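Side-chain contacts in beta-N-acetylhexosaminidase (Beutenbergia cavernae, PDB 5BU9), which probably hydrolyses terminal non-reducing N-acetyl-D-hexosamine residues from N-acetyl-beta-D-hexosaminides, as a member of glycosyl hydrolase family 3: residues G38-A43 / E58-A63; D135-P140 / P147-F152; A233-I238 / R248-D253; A314-Q317 / D321-A324. All blocks are in the same frame, centred on the assembly; numbering follows the deposited sequence.

Contact 1. Residues G38-A43 / E58-A63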
loop_
_atom_site.group_PDB
_atom_site.type_symbol
_atom_site.label_atom_id
_atom_site.label_comp_id
_atom_site.label_asym_id
_atom_site.label_seq_id
_atom_site.Cartn_x
_atom_site.Cartn_y
_atom_site.Cartn_z
ATOM N N GLY A 38 -9.522 -10.836 0.818
ATOM C CA GLY A 38 -9.958 -10.467 -0.518
ATOM C C GLY A 38 -8.891 -9.859 -1.410
ATOM O O GLY A 38 -9.158 -9.538 -2.576
ATOM N N ASN A 39 -7.671 -9.733 -0.881
ATOM C CA ASN A 39 -6.589 -9.122 -1.625
ATOM C C ASN A 39 -5.282 -9.809 -1.273
ATOM O O ASN A 39 -5.126 -10.279 -0.156
ATOM C CB ASN A 39 -6.483 -7.630 -1.324
ATOM C CG ASN A 39 -7.823 -6.924 -1.376
ATOM O OD1 ASN A 39 -8.375 -6.702 -2.446
ATOM N ND2 ASN A 39 -8.355 -6.571 -0.205
ATOM N N VAL A 40 -4.346 -9.848 -2.226
ATOM C CA VAL A 40 -3.052 -10.456 -1.993
ATOM C C VAL A 40 -1.908 -9.557 -2.439
ATOM O O VAL A 40 -2.078 -8.608 -3.203
ATOM C CB VAL A 40 -2.952 -11.830 -2.671
ATOM C CG1 VAL A 40 -3.963 -12.781 -2.074
ATOM C CG2 VAL A 40 -3.195 -11.696 -4.144
ATOM N N PHE A 41 -0.734 -9.881 -1.932
ATOM C CA PHE A 41 0.451 -9.113 -2.181
ATOM C C PHE A 41 1.595 -10.091 -2.434
ATOM O O PHE A 41 1.824 -10.984 -1.635
ATOM C CB PHE A 41 0.769 -8.206 -0.987
ATOM C CG PHE A 41 2.108 -7.569 -1.067
ATOM C CD1 PHE A 41 2.290 -6.400 -1.792
ATOM C CD2 PHE A 41 3.211 -8.150 -0.448
ATOM C CE1 PHE A 41 3.560 -5.810 -1.881
ATOM C CE2 PHE A 41 4.469 -7.565 -0.521
ATOM C CZ PHE A 41 4.640 -6.389 -1.252
ATOM N N LEU A 42 2.321 -9.929 -3.528
ATOM C CA LEU A 42 3.487 -10.796 -3.797
ATOM C C LEU A 42 4.765 -10.193 -3.221
ATOM O O LEU A 42 5.165 -9.094 -3.629
ATOM C CB LEU A 42 3.635 -11.030 -5.306
ATOM C CG LEU A 42 2.792 -12.180 -5.861
ATOM C CD1 LEU A 42 1.336 -11.901 -5.818
ATOM C CD2 LEU A 42 3.222 -12.506 -7.287
ATOM N N ALA A 43 5.399 -10.910 -2.284
ATOM C CA ALA A 43 6.489 -10.364 -1.467
ATOM C C ALA A 43 7.840 -10.917 -1.867
ATOM O O ALA A 43 7.916 -11.938 -2.541
ATOM C CB ALA A 43 6.257 -10.653 0.001
ATOM N N GLU A 58 -2.424 -17.049 -10.826
ATOM C CA GLU A 58 -3.548 -17.882 -11.253
ATOM C C GLU A 58 -4.025 -18.785 -10.098
ATOM O O GLU A 58 -5.222 -18.953 -9.906
ATOM C CB GLU A 58 -3.169 -18.710 -12.507
ATOM C CG GLU A 58 -3.575 -20.207 -12.507
ATOM C CD GLU A 58 -5.093 -20.455 -12.514
ATOM O OE1 GLU A 58 -5.875 -19.499 -12.754
ATOM O OE2 GLU A 58 -5.503 -21.616 -12.257
ATOM N N GLN A 59 -3.100 -19.348 -9.323
ATOM C CA GLN A 59 -3.467 -20.185 -8.184
ATOM C C GLN A 59 -4.218 -19.412 -7.104
ATOM O O GLN A 59 -5.111 -19.947 -6.425
ATOM C CB GLN A 59 -2.228 -20.806 -7.560
ATOM C CG GLN A 59 -1.379 -21.631 -8.483
ATOM C CD GLN A 59 -0.236 -22.301 -7.731
ATOM O OE1 GLN A 59 -0.461 -23.067 -6.783
ATOM N NE2 GLN A 59 0.995 -22.001 -8.139
ATOM N N LEU A 60 -3.823 -18.157 -6.929
ATOM C CA LEU A 60 -4.429 -17.305 -5.919
ATOM C C LEU A 60 -5.826 -16.922 -6.394
ATOM O O LEU A 60 -6.777 -16.983 -5.629
ATOM C CB LEU A 60 -3.565 -16.063 -5.641
ATOM C CG LEU A 60 -2.111 -16.303 -5.148
ATOM C CD1 LEU A 60 -1.298 -15.012 -5.118
ATOM C CD2 LEU A 60 -2.137 -16.897 -3.770
ATOM N N THR A 61 -5.962 -16.541 -7.664
ATOM C CA THR A 61 -7.253 -16.047 -8.118
ATOM C C THR A 61 -8.207 -17.232 -8.216
ATOM O O THR A 61 -9.413 -17.067 -8.149
ATOM C CB THR A 61 -7.173 -15.290 -9.476
ATOM O OG1 THR A 61 -6.538 -16.106 -10.457
ATOM C CG2 THR A 61 -6.386 -14.005 -9.329
ATOM N N ALA A 62 -7.655 -18.436 -8.330
ATOM C CA ALA A 62 -8.488 -19.634 -8.401
ATOM C C ALA A 62 -9.175 -19.903 -7.055
ATOM O O ALA A 62 -10.088 -20.707 -6.969
ATOM C CB ALA A 62 -7.663 -20.829 -8.828
ATOM N N ALA A 63 -8.732 -19.231 -6.002
ATOM C CA ALA A 63 -9.335 -19.433 -4.703
ATOM C C ALA A 63 -10.518 -18.507 -4.525
ATOM O O ALA A 63 -11.243 -18.638 -3.549
ATOM C CB ALA A 63 -8.313 -19.214 -3.588
#

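Contact 2. Residues D135-P140 / P147-F152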
loop_
_atom_site.group_PDB
_atom_site.type_symbol
_atom_site.label_atom_id
_atom_site.label_comp_id
_atom_site.label_asym_id
_atom_site.label_seq_id
_atom_site.Cartn_x
_atom_site.Cartn_y
_atom_site.Cartn_z
ATOM N N ASP A 135 6.983 10.486 -1.217
ATOM C CA ASP A 135 7.691 11.039 -0.091
ATOM C C ASP A 135 8.645 12.073 -0.649
ATOM O O ASP A 135 9.179 11.879 -1.729
ATOM C CB ASP A 135 8.481 9.959 0.673
ATOM C CG ASP A 135 7.593 8.934 1.342
ATOM O OD1 ASP A 135 6.604 9.320 2.024
ATOM O OD2 ASP A 135 7.908 7.731 1.187
ATOM N N VAL A 136 8.872 13.161 0.072
ATOM C CA VAL A 136 9.852 14.143 -0.369
ATOM C C VAL A 136 11.034 14.147 0.582
ATOM O O VAL A 136 10.846 14.310 1.776
ATOM C CB VAL A 136 9.222 15.539 -0.477
ATOM C CG1 VAL A 136 10.258 16.532 -0.861
ATOM C CG2 VAL A 136 8.135 15.537 -1.519
ATOM N N VAL A 137 12.244 13.970 0.057
ATOM C CA VAL A 137 13.454 14.014 0.869
ATOM C C VAL A 137 13.911 15.484 0.851
ATOM O O VAL A 137 13.692 16.177 -0.127
ATOM C CB VAL A 137 14.514 13.007 0.345
ATOM C CG1 VAL A 137 15.837 13.139 1.062
ATOM C CG2 VAL A 137 14.021 11.594 0.535
ATOM N N ALA A 138 14.518 15.965 1.936
ATOM C CA ALA A 138 14.750 17.411 2.100
ATOM C C ALA A 138 15.730 17.980 1.095
ATOM O O ALA A 138 15.544 19.094 0.621
ATOM C CB ALA A 138 15.250 17.712 3.512
ATOM N N SER A 139 16.779 17.201 0.806
ATOM C CA SER A 139 17.889 17.624 -0.054
ATOM C C SER A 139 18.760 16.414 -0.393
ATOM O O SER A 139 18.744 15.423 0.336
ATOM C CB SER A 139 18.733 18.695 0.631
ATOM O OG SER A 139 19.498 18.121 1.687
ATOM N N PRO A 140 19.520 16.485 -1.502
ATOM C CA PRO A 140 20.363 15.332 -1.843
ATOM C C PRO A 140 21.444 15.027 -0.773
ATOM O O PRO A 140 21.799 13.856 -0.601
ATOM C CB PRO A 140 20.994 15.729 -3.204
ATOM C CG PRO A 140 20.740 17.230 -3.359
ATOM C CD PRO A 140 19.467 17.496 -2.581
ATOM N N PRO A 147 16.700 6.627 6.392
ATOM C CA PRO A 147 16.856 5.189 6.123
ATOM C C PRO A 147 15.799 4.548 5.186
ATOM O O PRO A 147 16.196 3.748 4.344
ATOM C CB PRO A 147 16.803 4.560 7.546
ATOM C CG PRO A 147 17.296 5.695 8.450
ATOM C CD PRO A 147 16.619 6.914 7.837
ATOM N N PRO A 148 14.498 4.884 5.303
ATOM C CA PRO A 148 13.600 4.165 4.374
ATOM C C PRO A 148 13.625 4.634 2.911
ATOM O O PRO A 148 13.499 3.820 1.984
ATOM C CB PRO A 148 12.198 4.409 4.971
ATOM C CG PRO A 148 12.313 5.642 5.771
ATOM C CD PRO A 148 13.748 5.646 6.316
ATOM N N ILE A 149 13.741 5.927 2.676
ATOM C CA ILE A 149 13.567 6.403 1.307
ATOM C C ILE A 149 14.913 6.861 0.734
ATOM O O ILE A 149 15.418 6.287 -0.226
ATOM C CB ILE A 149 12.527 7.540 1.231
ATOM C CG1 ILE A 149 11.180 7.134 1.877
ATOM C CG2 ILE A 149 12.354 8.006 -0.247
ATOM C CD1 ILE A 149 10.633 5.767 1.402
ATOM N N GLY A 150 15.471 7.916 1.318
ATOM C CA GLY A 150 16.671 8.528 0.791
ATOM C C GLY A 150 17.817 7.543 0.623
ATOM O O GLY A 150 18.460 7.517 -0.408
ATOM N N TYR A 151 18.061 6.735 1.658
ATOM C CA TYR A 151 19.178 5.789 1.683
ATOM C C TYR A 151 19.154 4.871 0.460
ATOM O O TYR A 151 20.199 4.499 -0.052
ATOM C CB TYR A 151 19.143 4.942 2.973
ATOM C CG TYR A 151 20.286 3.961 3.063
ATOM C CD1 TYR A 151 21.565 4.375 3.469
ATOM C CD2 TYR A 151 20.099 2.615 2.732
ATOM C CE1 TYR A 151 22.626 3.469 3.517
ATOM C CE2 TYR A 151 21.151 1.712 2.783
ATOM C CZ TYR A 151 22.407 2.136 3.175
ATOM O OH TYR A 151 23.432 1.221 3.229
ATOM N N PHE A 152 17.945 4.536 0.007
ATOM C CA PHE A 152 17.721 3.557 -1.044
ATOM C C PHE A 152 17.389 4.184 -2.392
ATOM O O PHE A 152 17.024 3.471 -3.326
ATOM C CB PHE A 152 16.577 2.618 -0.642
ATOM C CG PHE A 152 16.935 1.634 0.444
ATOM C CD1 PHE A 152 17.856 0.605 0.197
ATOM C CD2 PHE A 152 16.335 1.721 1.703
ATOM C CE1 PHE A 152 18.172 -0.314 1.186
ATOM C CE2 PHE A 152 16.647 0.813 2.711
ATOM C CZ PHE A 152 17.573 -0.220 2.452
#

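Contact 3. Residues A233-I238 / R248-D253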
loop_
_atom_site.group_PDB
_atom_site.type_symbol
_atom_site.label_atom_id
_atom_site.label_comp_id
_atom_site.label_asym_id
_atom_site.label_seq_id
_atom_site.Cartn_x
_atom_site.Cartn_y
_atom_site.Cartn_z
ATOM N N ALA A 233 5.139 5.872 11.133
ATOM C CA ALA A 233 5.924 6.808 11.936
ATOM C C ALA A 233 5.017 7.676 12.807
ATOM O O ALA A 233 3.847 7.865 12.490
ATOM C CB ALA A 233 6.785 7.691 11.022
ATOM N N VAL A 234 5.552 8.200 13.906
ATOM C CA VAL A 234 4.798 9.146 14.728
ATOM C C VAL A 234 5.197 10.546 14.297
ATOM O O VAL A 234 6.386 10.850 14.245
ATOM C CB VAL A 234 5.051 8.937 16.219
ATOM C CG1 VAL A 234 4.305 9.976 16.969
ATOM C CG2 VAL A 234 4.572 7.540 16.661
ATOM N N TYR A 235 4.220 11.381 13.948
ATOM C CA TYR A 235 4.506 12.727 13.414
ATOM C C TYR A 235 4.239 13.792 14.480
ATOM O O TYR A 235 3.110 14.220 14.644
ATOM C CB TYR A 235 3.665 13.018 12.138
ATOM C CG TYR A 235 4.136 12.160 10.987
ATOM C CD1 TYR A 235 3.742 10.822 10.885
ATOM C CD2 TYR A 235 5.053 12.655 10.052
ATOM C CE1 TYR A 235 4.246 9.989 9.857
ATOM C CE2 TYR A 235 5.559 11.834 9.019
ATOM C CZ TYR A 235 5.139 10.509 8.927
ATOM O OH TYR A 235 5.600 9.721 7.913
ATOM N N SER A 236 5.294 14.211 15.173
ATOM C CA SER A 236 5.236 15.212 16.236
ATOM C C SER A 236 4.415 16.450 15.905
ATOM O O SER A 236 3.677 16.954 16.753
ATOM C CB SER A 236 6.642 15.677 16.585
ATOM O OG SER A 236 7.299 14.734 17.374
ATOM N N GLN A 237 4.544 16.941 14.679
ATOM C CA GLN A 237 3.959 18.249 14.326
ATOM C C GLN A 237 2.565 18.141 13.730
ATOM O O GLN A 237 1.995 19.156 13.310
ATOM C CB GLN A 237 4.846 18.991 13.309
ATOM C CG GLN A 237 6.333 18.970 13.638
ATOM C CD GLN A 237 6.618 19.627 14.964
ATOM O OE1 GLN A 237 6.022 20.653 15.294
ATOM N NE2 GLN A 237 7.509 19.027 15.748
ATOM N N ILE A 238 2.043 16.918 13.632
ATOM C CA ILE A 238 0.708 16.692 13.068
ATOM C C ILE A 238 -0.116 15.968 14.107
ATOM O O ILE A 238 -1.133 16.481 14.554
ATOM C CB ILE A 238 0.744 15.897 11.733
ATOM C CG1 ILE A 238 1.672 16.567 10.714
ATOM C CG2 ILE A 238 -0.655 15.813 11.147
ATOM C CD1 ILE A 238 1.950 15.711 9.477
ATOM N N ARG A 248 -6.674 8.785 13.708
ATOM C CA ARG A 248 -7.881 9.325 13.094
ATOM C C ARG A 248 -7.592 10.709 12.469
ATOM O O ARG A 248 -8.020 10.997 11.344
ATOM C CB ARG A 248 -9.017 9.430 14.105
ATOM C CG ARG A 248 -10.378 9.825 13.492
ATOM C CD ARG A 248 -10.948 8.694 12.627
ATOM N NE ARG A 248 -12.155 9.102 11.924
ATOM C CZ ARG A 248 -12.932 8.294 11.208
ATOM N NH1 ARG A 248 -12.654 7.010 11.116
ATOM N NH2 ARG A 248 -14.004 8.768 10.583
ATOM N N GLU A 249 -6.824 11.542 13.163
ATOM C CA GLU A 249 -6.582 12.893 12.666
ATOM C C GLU A 249 -5.824 12.923 11.346
ATOM O O GLU A 249 -6.140 13.707 10.444
ATOM C CB GLU A 249 -5.800 13.729 13.676
ATOM C CG GLU A 249 -5.568 15.115 13.115
ATOM C CD GLU A 249 -4.986 16.062 14.114
ATOM O OE1 GLU A 249 -4.745 15.631 15.264
ATOM O OE2 GLU A 249 -4.771 17.239 13.744
ATOM N N ILE A 250 -4.820 12.068 11.222
ATOM C CA ILE A 250 -4.005 12.105 10.035
ATOM C C ILE A 250 -4.753 11.453 8.874
ATOM O O ILE A 250 -4.766 11.989 7.761
ATOM C CB ILE A 250 -2.667 11.437 10.290
ATOM C CG1 ILE A 250 -1.761 12.348 11.123
ATOM C CG2 ILE A 250 -2.049 11.036 8.997
ATOM C CD1 ILE A 250 -0.394 11.721 11.429
ATOM N N VAL A 251 -5.387 10.303 9.138
ATOM C CA VAL A 251 -6.004 9.495 8.063
ATOM C C VAL A 251 -7.337 10.079 7.616
ATOM O O VAL A 251 -7.585 10.239 6.407
ATOM C CB VAL A 251 -6.185 8.048 8.480
ATOM C CG1 VAL A 251 -6.924 7.300 7.415
ATOM C CG2 VAL A 251 -4.819 7.395 8.732
ATOM N N SER A 252 -8.188 10.418 8.582
ATOM C CA SER A 252 -9.519 10.890 8.272
ATOM C C SER A 252 -9.619 12.414 8.195
ATOM O O SER A 252 -10.157 12.913 7.225
ATOM C CB SER A 252 -10.528 10.343 9.289
ATOM O OG SER A 252 -10.829 8.994 8.984
ATOM N N ASP A 253 -9.123 13.160 9.185
ATOM C CA ASP A 253 -9.271 14.624 9.129
ATOM C C ASP A 253 -8.341 15.242 8.077
ATOM O O ASP A 253 -8.779 16.054 7.323
ATOM C CB ASP A 253 -9.024 15.296 10.497
ATOM C CG ASP A 253 -9.928 14.727 11.613
ATOM O OD1 ASP A 253 -10.879 13.964 11.310
ATOM O OD2 ASP A 253 -9.687 15.044 12.803
#

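Contact 4. Residues A314-Q317 / D321-A324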
loop_
_atom_site.group_PDB
_atom_site.type_symbol
_atom_site.label_atom_id
_atom_site.label_comp_id
_atom_site.label_asym_id
_atom_site.label_seq_id
_atom_site.Cartn_x
_atom_site.Cartn_y
_atom_site.Cartn_z
ATOM N N ALA A 314 -15.047 -10.192 15.071
ATOM C CA ALA A 314 -15.669 -10.268 16.391
ATOM C C ALA A 314 -16.017 -8.876 16.914
ATOM O O ALA A 314 -17.066 -8.689 17.538
ATOM C CB ALA A 314 -14.771 -11.000 17.373
ATOM N N LYS A 315 -15.175 -7.878 16.641
ATOM C CA LYS A 315 -15.493 -6.543 17.164
ATOM C C LYS A 315 -16.678 -5.899 16.407
ATOM O O LYS A 315 -17.457 -5.185 17.003
ATOM C CB LYS A 315 -14.271 -5.639 17.120
ATOM C CG LYS A 315 -14.506 -4.204 17.727
ATOM C CD LYS A 315 -13.263 -3.367 17.628
ATOM C CE LYS A 315 -13.483 -1.931 18.069
ATOM N NZ LYS A 315 -13.639 -1.798 19.519
ATOM N N ALA A 316 -16.805 -6.185 15.113
ATOM C CA ALA A 316 -17.936 -5.730 14.321
ATOM C C ALA A 316 -19.204 -6.332 14.890
ATOM O O ALA A 316 -20.215 -5.669 14.930
ATOM C CB ALA A 316 -17.780 -6.115 12.846
ATOM N N GLN A 317 -19.154 -7.583 15.338
ATOM C CA GLN A 317 -20.357 -8.226 15.871
ATOM C C GLN A 317 -20.813 -7.652 17.250
ATOM O O GLN A 317 -22.002 -7.651 17.562
ATOM C CB GLN A 317 -20.133 -9.736 15.963
ATOM C CG GLN A 317 -20.033 -10.455 14.613
ATOM C CD GLN A 317 -19.476 -11.885 14.754
ATOM O OE1 GLN A 317 -18.799 -12.213 15.738
ATOM N NE2 GLN A 317 -19.761 -12.731 13.772
ATOM N N ASP A 321 -20.604 0.907 16.392
ATOM C CA ASP A 321 -19.856 1.988 15.773
ATOM C C ASP A 321 -18.736 1.391 14.869
ATOM O O ASP A 321 -18.491 1.843 13.758
ATOM C CB ASP A 321 -19.243 2.906 16.824
ATOM C CG ASP A 321 -20.244 3.881 17.427
ATOM O OD1 ASP A 321 -21.307 4.143 16.813
ATOM O OD2 ASP A 321 -19.959 4.395 18.538
ATOM N N PHE A 322 -18.054 0.362 15.342
ATOM C CA PHE A 322 -16.969 -0.239 14.575
ATOM C C PHE A 322 -17.543 -0.981 13.358
ATOM O O PHE A 322 -16.956 -0.972 12.288
ATOM C CB PHE A 322 -16.154 -1.189 15.467
ATOM C CG PHE A 322 -14.949 -1.787 14.779
ATOM C CD1 PHE A 322 -13.802 -1.028 14.570
ATOM C CD2 PHE A 322 -14.964 -3.101 14.332
ATOM C CE1 PHE A 322 -12.683 -1.580 13.934
ATOM C CE2 PHE A 322 -13.860 -3.649 13.696
ATOM C CZ PHE A 322 -12.731 -2.881 13.474
ATOM N N ALA A 323 -18.680 -1.644 13.541
ATOM C CA ALA A 323 -19.390 -2.294 12.433
ATOM C C ALA A 323 -19.684 -1.300 11.312
ATOM O O ALA A 323 -19.527 -1.647 10.142
ATOM C CB ALA A 323 -20.720 -2.959 12.922
ATOM N N ALA A 324 -20.105 -0.081 11.661
ATOM C CA ALA A 324 -20.474 0.902 10.651
ATOM C C ALA A 324 -19.209 1.367 9.936
ATOM O O ALA A 324 -19.207 1.559 8.717
ATOM C CB ALA A 324 -21.254 2.093 11.268
#

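Contact 1. Residues G38-A43 / E58-A63
Leu60 meets Val40 and Leu42 through a single methyl. Its CD1 lies 3.9 Å from Val40 CG2 and 4.1 Å from Leu42 CD1, while those two methyls stand 4.8 Å apart, so CD1 rests across both of them rather than facing either alone. The torsions account for this reach: Leu60 CG turns beside its backbone N (chi1 -59°) and CD1 then continues anti to CA (chi2 171°), which carries that methyl out toward the strand. Val40 answers with CG2, the branch placed between its own N and carbonyl carbon, and its CB already faces the helix. Leu42 starts out less directly aimed; its CG lies anti to the carbonyl carbon, and it is the folded-back branch CD1 (chi2 68°) that makes the touch. Both strand side chains cross obliquely to that of Leu60.

The alternation is that of a TIM barrel. Strand 39-43 sends Val40 and Leu42 outward to the helical layer, whereas Phe41, between them, points away from Leu60. Helix 50-61 follows this strand in the chain and lies on the crossover leading to the parallel neighbour 75-82, giving a beta-alpha-beta arrangement. The hydrophobic layer extends beyond the pair: Ile32 and Thr28 of helix 26-35 touch Val40, Leu29 of the same helix touches Leu60, and Val76 packs against both Val40 and Leu42. At the start of the strand the chemistry turns polar, where Gly38 O and Asn39 OD1, two acceptors 2.9 Å apart, both bond to Lys337 NZ.

Contact 2. Residues D135-P140 / P147-F152
Ile149 faces Asp135 and Val137, and the three account for most of the area buried here. Both segments belong to the long loop joining strand 128-129 to helix 160-176, one of the beta-alpha connections of the TIM barrel; in this fold such loops form the rim that carries the active site.

Ile149 uses different branches for its two partners. CG1, placed beside the backbone N, and CD1, bent round by chi2 of -49°, both approach the carboxylate of Asp135, each 3.4 Å from OD2. The two side chains cross at about a right angle, which presents the flank of the isoleucine arm to that oxygen. This contact is van der Waals in kind; the polar needs of Asp135 are met by OD1, which accepts from Leu189 N, and by OD2, bonded to His185 ND1. The aliphatic arm therefore borders a carboxylate held by strand 180-186, through His185, and by the loop after it, through Leu189.

The second branch, Ile149 CG2, lies anti to its N and meets Val137 CG2 at 4.0 Å, the two side chains running past each other in opposite directions. Glu155 touches both of these residues, extending the packing along the loop. Next in the chain, Gly150 presents backbone alone: its N is 4.0 Å from the same Val137 CG2 and donates a hydrogen bond to Asn146 OD1.

Contact 3. Residues A233-I238 / R248-D253
Ile238 lays its CG2 methyl against the arm of Ile250, 3.6 Å from CG1 and 4.1 Å from CD1. The side chains cross at about a right angle, so the methyl bears on the side of the arm, closer to CG1 than to the end methyl. Ile250 is stretched for this: CD1 lies anti to CA (chi2 179°), carrying the arm out from the helix toward 233-238. Its end continues to Tyr235, where CD1 of the isoleucine comes within 4.3 Å of CD1 of the ring, a looser touch than that of the two isoleucines.

These residues bring helix 248-258 against the connection that follows strand 227-230 of the TIM barrel. The connection carries its own short strand, 234-235, paired in parallel with 203-204 of another barrel loop. It then turns back, with Ile238 N donating to Tyr235 O at 3.1 Å, which sets the two residues that meet Ile250 on one compact turn. The phenol end of Tyr235 looks elsewhere: OH is hydrogen-bonded to Gly188 O and Ser231 OG, while Ala244 packs against both Tyr235 and Ile250.

At the more exposed margin Glu249, an extended chain with CG anti to its N (chi1 180°), brings one face of its carboxylate, obliquely, to Ile238 O. Both OE1 and OE2 lie 3.8 Å from that carbonyl oxygen, an approach of acceptors to an acceptor and hence no bond. The helix itself is widened here into a pi-type turn, and Arg248 O accepts from Ser252 N at 2.8 Å and from Asp253 N at 3.2 Å.

Contact 4. Residues A314-Q317 / D321-A324
Lys315 and Phe322 make the aromatic part of this contact, a CH-pi interaction. The aliphatic chain of the lysine passes over one face of the ring, with CD 3.7 Å from the ring centroid and only 13° off the ring normal, so the methylene sits almost directly above the centre. Lys315 CG approaches the rim atom Phe322 CD2 at 3.6 Å, and Lys315 CE lies over the same face, near Phe322 CG and CD1, which shows a path across the ring and not a single point of touch. The lysine is extended through chi3 and bends only at chi4 (73°), which turns NZ off the line followed by the methylenes. The two side chains cross at about a right angle.

Close helix-to-helix packing is left to alanines. The CA atoms of Ala316 and Ala323 are 4.2 Å apart, their CB atoms 4.3 Å, and Ala323 CB rests 3.4 Å from Ala316 O, so the methyl of one helix rests on a backbone carbonyl of the other. Ala316 N also lies near the plane of the Phe322 ring at its edge, 3.7 Å from CD2.

Polar links involve Asp319 between the segments and Glu290 of helix 281-291. Asp319 OD1 accepts from Phe322 N, and its OD2 forms a long, weak ion pair with Lys315 NZ, which has a similarly weak one with Glu290.

The pair is the tight corner between two consecutive helices, 305-318 and 320-336, which follow barrel strand 296-298. Helix 281-291 packs on Phe322 through Ile286, Ile289 and Glu290, and Leu7 of helix 7-12 touches Ala316.

Overall arrangement
Contacts 1 and 2 are buried, whereas contacts 3 and 4 are only partly so. The four use separate elements of one TIM barrel: strand with helix in contact 1, loop with loop in contact 2, a loop strand and turn with a helix in contact 3, and helix with helix in contact 4. Aliphatic methyls alone carry contact 1; a bonded carboxylate enters contact 2, a tyrosine contact 3, and a lysine-to-ring CH-pi interaction contact 4. Contacts 2 and 3, about 6 Å apart at their nearest atoms, both bond to the 188-189 loop. Glu290 bonds Arg248 of segment 248-253 through its carbonyl and forms a long, weak ion pair with Lys315 of contact 4.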